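Side-chain contacts in galacto-N-biose/lacto-N-biose I transporter substrate-binding protein (Bifidobacterium longum, PDB 2Z8F), which binds galacto-N-biose and lacto-N-biose I, and here lacto-N-tetraose, as the extracellular solute-binding component of an ABC transporter: residues E28-V33 with E253-M258; G111-V116 with G120-L125; E142-T147 with A164-Y169; M171-D176 with N180-L185. One frame throughout, in Å; residues are numbered along the deposited sequence.

Contact 1: E28-V33 with E253-M258; sequences EGMTLV and EAPLFM
The loop holding Met30 faces the first turn of helix 254-261 at a distance, Met30 CA and Pro255 CA lying 8.7 Å apart as the closest such pair, so only side chains bridge the gap. Met30 does the reaching. With CG beside the backbone N (chi1 -61°) and the rest of the chain extended, it lays its terminal CE against the Pro255 ring, 3.6 Å from CG and 3.8 Å from CB of that proline, and the two side chains cross at about a right angle. The same methyl stands 4.2 Å from Leu256 CD2, a looser contact on the next residue of the helix. A long, unbranched, apolar chain suits this place because it can carry a methyl across the gap. In this periplasmic-binding-protein-like fold, two lobes enclose the ligand between them, and the meeting takes place at the sugar-binding cleft: Leu256 belongs to the glycan pocket, and the nearest atoms of its side chain and a bound galactose are about 4 Å apart. Proline fits the first turn of the helix, where no backbone N-H is needed for an i to i-4 bond, and its rigid ring offers Met30 a firm apolar surface, while Trp338 packs on it too. Met30 also touches Pro25 and Gln321.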
loop_
_atom_site.group_PDB
_atom_site.type_symbol
_atom_site.label_atom_id
_atom_site.label_comp_id
_atom_site.label_asym_id
_atom_site.label_seq_id
_atom_site.Cartn_x
_atom_site.Cartn_y
_atom_site.Cartn_z
ATOM N N GLU A 28 14.588 5.654 11.645
ATOM C CA GLU A 28 14.903 6.661 12.652
ATOM C C GLU A 28 13.731 7.623 12.817
ATOM O O GLU A 28 13.067 7.982 11.842
ATOM C CB GLU A 28 16.198 7.405 12.289
ATOM C CG GLU A 28 17.450 6.529 12.364
ATOM C CD GLU A 28 18.720 7.219 11.880
ATOM O OE1 GLU A 28 18.644 8.352 11.350
ATOM O OE2 GLU A 28 19.807 6.612 12.014
ATOM N N GLY A 29 13.415 7.978 14.065
ATOM C CA GLY A 29 12.292 8.883 14.337
ATOM C C GLY A 29 10.978 8.178 14.649
ATOM O O GLY A 29 10.052 8.771 15.221
ATOM N N MET A 30 10.892 6.916 14.259
ATOM C CA MET A 30 9.710 6.095 14.498
ATOM C C MET A 30 9.720 5.414 15.875
ATOM O O MET A 30 10.801 5.157 16.456
ATOM C CB MET A 30 9.626 5.039 13.407
ATOM C CG MET A 30 9.490 5.666 12.030
ATOM S SD MET A 30 9.140 4.402 10.816
ATOM C CE MET A 30 8.616 5.403 9.395
ATOM N N THR A 31 8.532 5.116 16.390
ATOM C CA THR A 31 8.407 4.270 17.586
ATOM C C THR A 31 8.570 2.834 17.115
ATOM O O THR A 31 7.732 2.292 16.393
ATOM C CB THR A 31 7.054 4.488 18.337
ATOM O OG1 THR A 31 6.936 5.866 18.703
ATOM C CG2 THR A 31 6.962 3.594 19.575
ATOM N N LEU A 32 9.692 2.220 17.482
ATOM C CA LEU A 32 10.029 0.930 16.924
ATOM C C LEU A 32 9.043 -0.146 17.318
ATOM O O LEU A 32 8.521 -0.138 18.433
ATOM C CB LEU A 32 11.421 0.498 17.407
ATOM C CG LEU A 32 12.520 1.466 16.984
ATOM C CD1 LEU A 32 13.782 1.104 17.771
ATOM C CD2 LEU A 32 12.794 1.364 15.489
ATOM N N VAL A 33 8.811 -1.090 16.411
ATOM C CA VAL A 33 7.897 -2.181 16.731
ATOM C C VAL A 33 8.319 -2.860 18.046
ATOM O O VAL A 33 7.487 -3.165 18.897
ATOM C CB VAL A 33 7.764 -3.222 15.595
ATOM C CG1 VAL A 33 6.924 -4.393 16.043
ATOM C CG2 VAL A 33 7.168 -2.567 14.361
ATOM N N GLU A 253 3.567 6.470 2.650
ATOM C CA GLU A 253 4.881 7.006 2.244
ATOM C C GLU A 253 5.350 8.226 3.033
ATOM O O GLU A 253 6.524 8.593 2.919
ATOM C CB GLU A 253 4.938 7.345 0.734
ATOM C CG GLU A 253 4.849 6.117 -0.166
ATOM C CD GLU A 253 5.064 6.483 -1.624
ATOM O OE1 GLU A 253 6.082 7.140 -1.946
ATOM O OE2 GLU A 253 4.189 6.130 -2.462
ATOM N N ALA A 254 4.485 8.877 3.810
ATOM C CA ALA A 254 4.817 10.223 4.276
ATOM C C ALA A 254 6.174 10.275 5.000
ATOM O O ALA A 254 7.038 11.048 4.583
ATOM C CB ALA A 254 3.688 10.816 5.143
ATOM N N PRO A 255 6.351 9.474 6.060
ATOM C CA PRO A 255 7.651 9.603 6.760
ATOM C C PRO A 255 8.814 9.087 5.931
ATOM O O PRO A 255 9.955 9.566 6.069
ATOM C CB PRO A 255 7.467 8.730 7.995
ATOM C CG PRO A 255 6.426 7.693 7.586
ATOM C CD PRO A 255 5.476 8.462 6.690
ATOM N N LEU A 256 8.548 8.114 5.069
ATOM C CA LEU A 256 9.579 7.587 4.170
ATOM C C LEU A 256 10.088 8.657 3.214
ATOM O O LEU A 256 11.298 8.833 3.012
ATOM C CB LEU A 256 9.019 6.389 3.401
ATOM C CG LEU A 256 8.342 5.272 4.224
ATOM C CD1 LEU A 256 7.902 4.146 3.276
ATOM C CD2 LEU A 256 9.243 4.714 5.343
ATOM N N PHE A 257 9.130 9.361 2.604
ATOM C CA PHE A 257 9.396 10.460 1.712
ATOM C C PHE A 257 10.168 11.575 2.417
ATOM O O PHE A 257 11.128 12.133 1.847
ATOM C CB PHE A 257 8.053 10.958 1.144
ATOM C CG PHE A 257 8.190 11.870 -0.046
ATOM C CD1 PHE A 257 8.187 11.338 -1.347
ATOM C CD2 PHE A 257 8.291 13.248 0.126
ATOM C CE1 PHE A 257 8.305 12.202 -2.458
ATOM C CE2 PHE A 257 8.417 14.112 -0.970
ATOM C CZ PHE A 257 8.416 13.587 -2.256
ATOM N N MET A 258 9.778 11.869 3.658
ATOM C CA MET A 258 10.429 12.907 4.466
ATOM C C MET A 258 11.881 12.559 4.670
ATOM O O MET A 258 12.752 13.385 4.397
ATOM C CB MET A 258 9.755 13.032 5.822
ATOM C CG MET A 258 8.478 13.841 5.761
ATOM S SD MET A 258 7.522 13.729 7.276
ATOM C CE MET A 258 8.823 14.189 8.452
#

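Contact 2: G111-V116 with G120-L125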
loop_
_atom_site.group_PDB
_atom_site.type_symbol
_atom_site.label_atom_id
_atom_site.label_comp_id
_atom_site.label_asym_id
_atom_site.label_seq_id
_atom_site.Cartn_x
_atom_site.Cartn_y
_atom_site.Cartn_z
ATOM N N GLY A 111 -14.664 -1.604 6.371
ATOM C CA GLY A 111 -14.012 -1.912 5.084
ATOM C C GLY A 111 -12.788 -2.784 5.300
ATOM O O GLY A 111 -12.750 -3.948 4.880
ATOM N N PRO A 112 -11.756 -2.224 5.963
ATOM C CA PRO A 112 -10.589 -3.033 6.296
ATOM C C PRO A 112 -10.923 -4.365 6.974
ATOM O O PRO A 112 -10.299 -5.381 6.660
ATOM C CB PRO A 112 -9.791 -2.108 7.226
ATOM C CG PRO A 112 -10.099 -0.762 6.764
ATOM C CD PRO A 112 -11.584 -0.824 6.364
ATOM N N TYR A 113 -11.894 -4.384 7.898
ATOM C CA TYR A 113 -12.261 -5.634 8.549
ATOM C C TYR A 113 -12.735 -6.690 7.525
ATOM O O TYR A 113 -12.365 -7.853 7.605
ATOM C CB TYR A 113 -13.303 -5.397 9.657
ATOM C CG TYR A 113 -13.596 -6.659 10.427
ATOM C CD1 TYR A 113 -12.742 -7.097 11.451
ATOM C CD2 TYR A 113 -14.694 -7.456 10.103
ATOM C CE1 TYR A 113 -13.006 -8.272 12.156
ATOM C CE2 TYR A 113 -14.955 -8.646 10.795
ATOM C CZ TYR A 113 -14.116 -9.037 11.821
ATOM O OH TYR A 113 -14.388 -10.202 12.496
ATOM N N SER A 114 -13.541 -6.265 6.548
ATOM C CA SER A 114 -13.995 -7.180 5.495
ATOM C C SER A 114 -12.848 -7.757 4.667
ATOM O O SER A 114 -12.979 -8.842 4.113
ATOM C CB SER A 114 -15.048 -6.519 4.589
ATOM O OG SER A 114 -14.444 -5.579 3.706
ATOM N N LEU A 115 -11.713 -7.055 4.628
ATOM C CA LEU A 115 -10.562 -7.493 3.842
ATOM C C LEU A 115 -9.694 -8.546 4.527
ATOM O O LEU A 115 -8.745 -9.045 3.927
ATOM C CB LEU A 115 -9.689 -6.297 3.435
ATOM C CG LEU A 115 -10.417 -5.165 2.707
ATOM C CD1 LEU A 115 -9.438 -4.062 2.345
ATOM C CD2 LEU A 115 -11.151 -5.651 1.459
ATOM N N VAL A 116 -10.022 -8.893 5.766
ATOM C CA VAL A 116 -9.399 -10.062 6.396
ATOM C C VAL A 116 -10.233 -11.325 6.249
ATOM O O VAL A 116 -9.906 -12.370 6.800
ATOM C CB VAL A 116 -8.978 -9.809 7.890
ATOM C CG1 VAL A 116 -8.149 -8.564 7.970
ATOM C CG2 VAL A 116 -10.198 -9.718 8.822
ATOM N N GLY A 120 -16.538 -15.434 4.275
ATOM C CA GLY A 120 -17.162 -15.136 5.555
ATOM C C GLY A 120 -16.382 -15.709 6.722
ATOM O O GLY A 120 -16.897 -15.800 7.839
ATOM N N LYS A 121 -15.150 -16.133 6.458
ATOM C CA LYS A 121 -14.245 -16.545 7.539
ATOM C C LYS A 121 -13.123 -15.521 7.668
ATOM O O LYS A 121 -12.633 -15.014 6.665
ATOM C CB LYS A 121 -13.680 -17.936 7.283
ATOM C CG LYS A 121 -14.729 -19.032 7.408
ATOM C CD LYS A 121 -14.201 -20.370 6.918
ATOM C CE LYS A 121 -15.205 -21.487 7.196
ATOM N NZ LYS A 121 -14.774 -22.809 6.632
ATOM N N ALA A 122 -12.724 -15.221 8.905
ATOM C CA ALA A 122 -11.683 -14.220 9.153
ATOM C C ALA A 122 -10.346 -14.883 9.447
ATOM O O ALA A 122 -10.294 -15.951 10.078
ATOM C CB ALA A 122 -12.080 -13.279 10.298
ATOM N N TYR A 123 -9.274 -14.240 8.982
ATOM C CA TYR A 123 -7.938 -14.843 9.044
ATOM C C TYR A 123 -6.930 -13.979 9.771
ATOM O O TYR A 123 -5.737 -14.287 9.779
ATOM C CB TYR A 123 -7.454 -15.274 7.641
ATOM C CG TYR A 123 -8.325 -16.385 7.110
ATOM C CD1 TYR A 123 -8.078 -17.718 7.466
ATOM C CD2 TYR A 123 -9.434 -16.104 6.301
ATOM C CE1 TYR A 123 -8.903 -18.751 7.000
ATOM C CE2 TYR A 123 -10.266 -17.135 5.841
ATOM C CZ TYR A 123 -9.990 -18.441 6.195
ATOM O OH TYR A 123 -10.801 -19.463 5.757
ATOM N N GLY A 124 -7.432 -12.932 10.416
ATOM C CA GLY A 124 -6.590 -12.039 11.241
ATOM C C GLY A 124 -7.297 -10.735 11.543
ATOM O O GLY A 124 -8.536 -10.692 11.668
ATOM N N LEU A 125 -6.525 -9.658 11.657
ATOM C CA LEU A 125 -7.108 -8.349 11.869
ATOM C C LEU A 125 -6.457 -7.304 10.970
ATOM O O LEU A 125 -5.239 -7.397 10.702
ATOM C CB LEU A 125 -7.011 -7.915 13.343
ATOM C CG LEU A 125 -7.766 -8.740 14.372
ATOM C CD1 LEU A 125 -7.402 -8.275 15.771
ATOM C CD2 LEU A 125 -9.269 -8.606 14.152
#
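Val116, just after helix 110-114, meets strand 121-126 with both its backbone and its side chain. Its carbonyl O accepts a hydrogen bond from Tyr123 N (2.9 Å), bent to 142° at the hydrogen. Ala122 CA adds a CA-H...O contact of 3.5 Å to the same Val116 O, which also lies near the plane of the Tyr123 ring, at its edge.

From CB outward, the valine leans on the backbone of the strand. Val116 CB lies 3.9 Å from Gly124 O. With CG1 anti to the carbonyl carbon (chi1 -52°), that methyl rests 3.7 Å from Leu125 C. CG2 presses closer, 3.4 Å from Gly124 O, and faces Ala122 CB at 4.3 Å. Gly124 N and O are buried here with no polar partner in the model, so the methyl covers the oxygen without satisfying it. A compact branched residue suits the place because its two methyls can settle on neighbouring peptide units at once. An alanine here would probably open a gap over Gly124 and Leu125 where the two methyls now rest. Gly124 adopts an extended conformation more readily reached by glycine. One turn earlier, Tyr113 brings ring atom CE1 to 4.2 Å from Leu125 CD2, which approaches the edge of the ring.

Val116 leads into a short antiparallel beta hairpin of strands 117-118 and 121-126, its O bonded at the start of the first arm; the hairpin forms one margin of the six-stranded mixed sheet, 117-118 outermost, with the helix end packed against it.

Contact 3: E142-T147 with A164-Y169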
loop_
_atom_site.group_PDB
_atom_site.type_symbol
_atom_site.label_atom_id
_atom_site.label_comp_id
_atom_site.label_asym_id
_atom_site.label_seq_id
_atom_site.Cartn_x
_atom_site.Cartn_y
_atom_site.Cartn_z
ATOM N N GLU A 142 4.531 27.436 -7.237
ATOM C CA GLU A 142 4.330 28.887 -7.354
ATOM C C GLU A 142 5.383 29.528 -8.252
ATOM O O GLU A 142 5.048 30.341 -9.108
ATOM C CB GLU A 142 4.286 29.540 -5.973
ATOM C CG GLU A 142 3.094 29.058 -5.110
ATOM C CD GLU A 142 1.736 29.621 -5.551
ATOM O OE1 GLU A 142 1.720 30.721 -6.168
ATOM O OE2 GLU A 142 0.694 28.964 -5.256
ATOM N N LYS A 143 6.634 29.113 -8.092
ATOM C CA LYS A 143 7.732 29.628 -8.915
ATOM C C LYS A 143 7.514 29.349 -10.409
ATOM O O LYS A 143 7.994 30.107 -11.262
ATOM C CB LYS A 143 9.076 29.074 -8.440
ATOM C CG LYS A 143 9.525 29.691 -7.119
ATOM C CD LYS A 143 10.742 29.005 -6.490
ATOM C CE LYS A 143 11.080 29.664 -5.138
ATOM N NZ LYS A 143 12.060 28.900 -4.305
ATOM N N LEU A 144 6.779 28.273 -10.710
ATOM C CA LEU A 144 6.510 27.875 -12.089
ATOM C C LEU A 144 5.193 28.442 -12.600
ATOM O O LEU A 144 4.827 28.237 -13.755
ATOM C CB LEU A 144 6.491 26.346 -12.229
ATOM C CG LEU A 144 7.812 25.592 -12.091
ATOM C CD1 LEU A 144 7.543 24.123 -11.823
ATOM C CD2 LEU A 144 8.715 25.762 -13.332
ATOM N N GLY A 145 4.473 29.139 -11.728
ATOM C CA GLY A 145 3.222 29.773 -12.119
ATOM C C GLY A 145 2.035 28.840 -12.044
ATOM O O GLY A 145 0.940 29.181 -12.504
ATOM N N ILE A 146 2.244 27.661 -11.456
ATOM C CA ILE A 146 1.167 26.679 -11.254
ATOM C C ILE A 146 0.466 27.000 -9.934
ATOM O O ILE A 146 0.913 26.591 -8.858
ATOM C CB ILE A 146 1.680 25.208 -11.278
ATOM C CG1 ILE A 146 2.535 24.928 -12.520
ATOM C CG2 ILE A 146 0.505 24.230 -11.211
ATOM C CD1 ILE A 146 3.403 23.657 -12.407
ATOM N N THR A 147 -0.623 27.757 -10.018
ATOM C CA THR A 147 -1.248 28.322 -8.818
ATOM C C THR A 147 -2.439 27.516 -8.297
ATOM O O THR A 147 -3.073 27.890 -7.308
ATOM C CB THR A 147 -1.674 29.786 -9.051
ATOM O OG1 THR A 147 -2.610 29.830 -10.128
ATOM C CG2 THR A 147 -0.454 30.656 -9.404
ATOM N N ALA A 164 8.734 20.552 -16.921
ATOM C CA ALA A 164 9.819 19.769 -17.520
ATOM C C ALA A 164 10.781 20.667 -18.307
ATOM O O ALA A 164 12.001 20.434 -18.309
ATOM C CB ALA A 164 9.239 18.679 -18.413
ATOM N N ALA A 165 10.225 21.688 -18.964
ATOM C CA ALA A 165 11.043 22.647 -19.745
ATOM C C ALA A 165 11.983 23.395 -18.798
ATOM O O ALA A 165 13.034 23.889 -19.208
ATOM C CB ALA A 165 10.152 23.615 -20.478
ATOM N N ALA A 166 11.576 23.490 -17.535
ATOM C CA ALA A 166 12.367 24.116 -16.476
ATOM C C ALA A 166 13.199 23.124 -15.661
ATOM O O ALA A 166 13.764 23.475 -14.610
ATOM C CB ALA A 166 11.447 24.920 -15.559
ATOM N N GLY A 167 13.297 21.877 -16.126
ATOM C CA GLY A 167 14.057 20.871 -15.386
ATOM C C GLY A 167 13.452 20.447 -14.045
ATOM O O GLY A 167 14.172 19.948 -13.153
ATOM N N LYS A 168 12.135 20.624 -13.917
ATOM C CA LYS A 168 11.384 20.186 -12.728
ATOM C C LYS A 168 10.378 19.126 -13.170
ATOM O O LYS A 168 9.989 19.096 -14.342
ATOM C CB LYS A 168 10.619 21.353 -12.113
ATOM C CG LYS A 168 11.477 22.494 -11.536
ATOM C CD LYS A 168 12.270 22.029 -10.342
ATOM C CE LYS A 168 12.710 23.213 -9.496
ATOM N NZ LYS A 168 13.866 22.776 -8.680
ATOM N N TYR A 169 9.949 18.270 -12.247
ATOM C CA TYR A 169 8.977 17.216 -12.602
ATOM C C TYR A 169 7.872 17.188 -11.568
ATOM O O TYR A 169 8.146 17.091 -10.378
ATOM C CB TYR A 169 9.692 15.855 -12.764
ATOM C CG TYR A 169 10.823 16.010 -13.764
ATOM C CD1 TYR A 169 10.571 16.043 -15.137
ATOM C CD2 TYR A 169 12.132 16.258 -13.328
ATOM C CE1 TYR A 169 11.614 16.267 -16.069
ATOM C CE2 TYR A 169 13.185 16.491 -14.254
ATOM C CZ TYR A 169 12.911 16.494 -15.618
ATOM O OH TYR A 169 13.930 16.706 -16.539
#
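A chi1 of -70° sets Leu144 CG beside its backbone N, and a chi2 of 162° turns the fork so that each methyl faces a different residue across the gap. Leu144 CD2 meets Ala166 CB at 3.6 Å, methyl against methyl. CD1 lies 4.1 Å from Lys168 CB, the base of a chain that crosses the leucine at a slant. The Lys168 chain bends at chi2 (-66°), which turns the rest of the side chain away from Leu144; its NZ hydrogen-bonds Gly242 O and makes a long, weak ion pair with Glu140. The lysine thus gives the leucine its aliphatic root while its charge is dealt with at a distance.

The backbones stay apart, with Leu144 CA and Ala166 CA 8.2 Å from each other. Each side comes from the end of a helix, 138-143 and 153-165, and each helix finishes in a Schellman motif whose positive-phi residue is glycine: Gly145 on one side and Gly167 on the other. Glycine takes this conformation easily, whereas a CB on Gly145 would press on the carbonyl O of Leu144. Leucine and alanine, each just before its glycine, turn apolar groups to one another, the small alanine allowing the branched leucine to come close. Ile245 touches both Leu144 and Lys168.

With no directional bond between the two segments, this surface contact depends on the shape and burial of the methyls, while Gly242 O satisfies the lysine ammonium.

Contact 4: M171-D176 with N180-L185. With GAL (beta-D-galactopyranose), chain C; NAG (2-acetamido-2-deoxy-beta-D-glucopyranose), chain B.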
loop_
_atom_site.group_PDB
_atom_site.type_symbol
_atom_site.label_atom_id
_atom_site.label_comp_id
_atom_site.label_asym_id
_atom_site.label_seq_id
_atom_site.Cartn_x
_atom_site.Cartn_y
_atom_site.Cartn_z
ATOM N N MET A 171 5.447 14.905 -11.750
ATOM C CA MET A 171 5.020 13.517 -11.655
ATOM C C MET A 171 6.229 12.588 -11.675
ATOM O O MET A 171 7.273 12.906 -12.267
ATOM C CB MET A 171 4.032 13.187 -12.801
ATOM C CG MET A 171 3.302 11.835 -12.696
ATOM S SD MET A 171 2.542 11.470 -11.096
ATOM C CE MET A 171 1.332 12.752 -11.011
ATOM N N SER A 172 6.101 11.470 -10.980
ATOM C CA SER A 172 7.014 10.348 -11.167
ATOM C C SER A 172 6.294 9.159 -11.789
ATOM O O SER A 172 5.088 8.952 -11.563
ATOM C CB SER A 172 7.690 9.943 -9.865
ATOM O OG SER A 172 6.783 9.256 -9.000
ATOM N N TYR A 173 7.017 8.434 -12.629
ATOM C CA TYR A 173 6.593 7.143 -13.141
ATOM C C TYR A 173 7.481 6.116 -12.459
ATOM O O TYR A 173 8.705 6.167 -12.639
ATOM C CB TYR A 173 6.816 7.112 -14.652
ATOM C CG TYR A 173 6.492 5.812 -15.336
ATOM C CD1 TYR A 173 5.171 5.451 -15.588
ATOM C CD2 TYR A 173 7.507 4.951 -15.783
ATOM C CE1 TYR A 173 4.872 4.258 -16.244
ATOM C CE2 TYR A 173 7.210 3.760 -16.461
ATOM C CZ TYR A 173 5.879 3.420 -16.687
ATOM O OH TYR A 173 5.545 2.249 -17.356
ATOM N N GLN A 174 6.870 5.199 -11.710
ATOM C CA GLN A 174 7.601 4.286 -10.841
ATOM C C GLN A 174 7.441 2.853 -11.350
ATOM O O GLN A 174 6.530 2.117 -10.922
ATOM C CB GLN A 174 7.092 4.430 -9.400
ATOM C CG GLN A 174 7.327 5.818 -8.831
ATOM C CD GLN A 174 6.727 6.017 -7.472
ATOM O OE1 GLN A 174 6.409 5.055 -6.782
ATOM N NE2 GLN A 174 6.570 7.274 -7.075
ATOM N N PRO A 175 8.353 2.417 -12.241
ATOM C CA PRO A 175 8.148 1.097 -12.820
ATOM C C PRO A 175 8.174 -0.048 -11.813
ATOM O O PRO A 175 7.518 -1.060 -12.046
ATOM C CB PRO A 175 9.295 0.967 -13.847
ATOM C CG PRO A 175 10.273 2.000 -13.482
ATOM C CD PRO A 175 9.583 3.076 -12.735
ATOM N N ASP A 176 8.925 0.096 -10.713
ATOM C CA ASP A 176 8.991 -0.922 -9.657
ATOM C C ASP A 176 7.775 -0.910 -8.707
ATOM O O ASP A 176 7.719 -1.694 -7.758
ATOM C CB ASP A 176 10.282 -0.795 -8.820
ATOM C CG ASP A 176 10.459 0.581 -8.169
ATOM O OD1 ASP A 176 9.814 1.565 -8.586
ATOM O OD2 ASP A 176 11.281 0.704 -7.219
ATOM N N ASN A 180 1.384 -2.081 -7.790
ATOM C CA ASN A 180 0.724 -1.595 -6.560
ATOM C C ASN A 180 0.104 -0.215 -6.768
ATOM O O ASN A 180 -1.080 0.000 -6.466
ATOM C CB ASN A 180 1.725 -1.559 -5.373
ATOM C CG ASN A 180 2.493 -2.848 -5.236
ATOM O OD1 ASN A 180 1.912 -3.932 -5.263
ATOM N ND2 ASN A 180 3.824 -2.741 -5.080
ATOM N N MET A 181 0.914 0.731 -7.266
ATOM C CA MET A 181 0.457 2.102 -7.492
ATOM C C MET A 181 -0.415 2.195 -8.726
ATOM O O MET A 181 -1.514 2.776 -8.681
ATOM C CB MET A 181 1.640 3.073 -7.596
ATOM C CG MET A 181 1.258 4.494 -8.004
ATOM S SD MET A 181 2.700 5.596 -8.017
ATOM C CE MET A 181 3.023 5.766 -6.246
ATOM N N ILE A 182 0.074 1.663 -9.848
ATOM C CA ILE A 182 -0.694 1.813 -11.108
ATOM C C ILE A 182 -1.974 0.985 -11.102
ATOM O O ILE A 182 -3.022 1.439 -11.609
ATOM C CB ILE A 182 0.213 1.647 -12.370
ATOM C CG1 ILE A 182 1.007 2.940 -12.557
ATOM C CG2 ILE A 182 -0.645 1.462 -13.623
ATOM C CD1 ILE A 182 2.123 2.840 -13.660
ATOM N N SER A 183 -1.917 -0.217 -10.531
ATOM C CA SER A 183 -3.135 -1.009 -10.317
ATOM C C SER A 183 -4.134 -0.219 -9.455
ATOM O O SER A 183 -5.338 -0.163 -9.759
ATOM C CB SER A 183 -2.827 -2.358 -9.655
ATOM O OG SER A 183 -2.305 -2.190 -8.349
ATOM N N GLY A 184 -3.634 0.446 -8.419
ATOM C CA GLY A 184 -4.527 1.200 -7.529
ATOM C C GLY A 184 -5.159 2.392 -8.245
ATOM O O GLY A 184 -6.351 2.679 -8.057
ATOM N N LEU A 185 -4.379 3.105 -9.059
ATOM C CA LEU A 185 -4.899 4.267 -9.811
ATOM C C LEU A 185 -5.961 3.826 -10.808
ATOM O O LEU A 185 -7.040 4.427 -10.891
ATOM C CB LEU A 185 -3.750 4.975 -10.533
ATOM C CG LEU A 185 -2.723 5.610 -9.573
ATOM C CD1 LEU A 185 -1.573 6.095 -10.427
ATOM C CD2 LEU A 185 -3.335 6.793 -8.831
HETATM C C1 GAL C . 7.808 -4.839 -5.358
HETATM C C2 GAL C . 7.050 -4.646 -4.035
HETATM C C3 GAL C . 7.302 -3.295 -3.378
HETATM C C4 GAL C . 8.802 -2.985 -3.324
HETATM C C5 GAL C . 9.417 -3.175 -4.713
HETATM C C6 GAL C . 10.932 -2.986 -4.714
HETATM O O2 GAL C . 5.682 -4.806 -4.310
HETATM O O3 GAL C . 6.666 -3.426 -2.105
HETATM O O4 GAL C . 9.364 -3.933 -2.454
HETATM O O5 GAL C . 9.158 -4.477 -5.178
HETATM O O6 GAL C . 11.384 -3.196 -6.056
HETATM C C1 NAG B . 6.576 -2.238 -1.307
HETATM C C2 NAG B . 5.454 -2.477 -0.296
HETATM C C3 NAG B . 5.385 -1.440 0.835
HETATM C C4 NAG B . 6.808 -1.204 1.419
HETATM C C5 NAG B . 7.743 -0.873 0.250
HETATM C C6 NAG B . 9.140 -0.470 0.733
HETATM C C7 NAG B . 3.389 -3.562 -0.908
HETATM C C8 NAG B . 2.107 -3.472 -1.692
HETATM N N2 NAG B . 4.179 -2.512 -1.038
HETATM O O3 NAG B . 4.458 -2.041 1.728
HETATM O O4 NAG B . 6.765 -0.103 2.291
HETATM O O5 NAG B . 7.787 -2.007 -0.599
HETATM O O6 NAG B . 9.738 -1.586 1.343
HETATM O O7 NAG B . 3.598 -4.550 -0.203
#
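Beside the glycan pocket, which includes Asp176 and Asn180, the loop 171-176 packs onto helix 178-187. Gln174 and Met181 meet at about a right angle, Gln174 OE1 standing 3.5 Å from Met181 CE. The methionine arrives with CG anti to its backbone N (chi1 173°) and bends at chi3, which brings the polarisable thioether over the flat face of the amide, Met181 SD 4.1 Å from Gln174 CD. That amide is held from its other end: NE2 donates to Ser172 OG at 2.8 Å, with the serine oxygen near the amide plane, and Ser172 OG bonds Thr247. A leucine in place of Gln174 would probably leave Ser172 OG without this donor and Met181 without the amide it packs on. Between the adjacent residues, Tyr173 CE1 touches Ile182 CD1 at 4.0 Å, while Tyr173 OH bonds the backbone O of Ala378. At the sugar, Asn180 ND2 donates to galactose O2 (2.9 Å, 161°), and Asn180 OD1 lies 3.6 Å from the acetamido methyl C8 of N-acetylglucosamine. Asn180 ND2 also bonds Glu177. Van der Waals contacts, one between a polar amide and a thioether, join loop to helix, and of the two segments Asn180 supplies the hydrogen bond to the galactose.

Contact 1 joins parts of the chain some 220 residues apart, and the other three fall between its segments in the order 2, 3, 4. The strand of contact 2 belongs to the six-stranded mixed sheet. Contact 2 lies across the chain's centre from contacts 3 and 4, with centres about 44 Å and 26 Å away. Contacts 3 and 4 adjoin in sequence, in the stretch that links helix 153-165 to helix 178-187, yet their centres are about 22 Å apart: contact 3 is peripheral, contact 4 lines the glycan site. Contacts 1 and 4 both hold pocket residues and touch where Glu253 OE2 meets Met181 CE at 4.0 Å. The sugar is therefore bordered by segments from distant parts of the sequence.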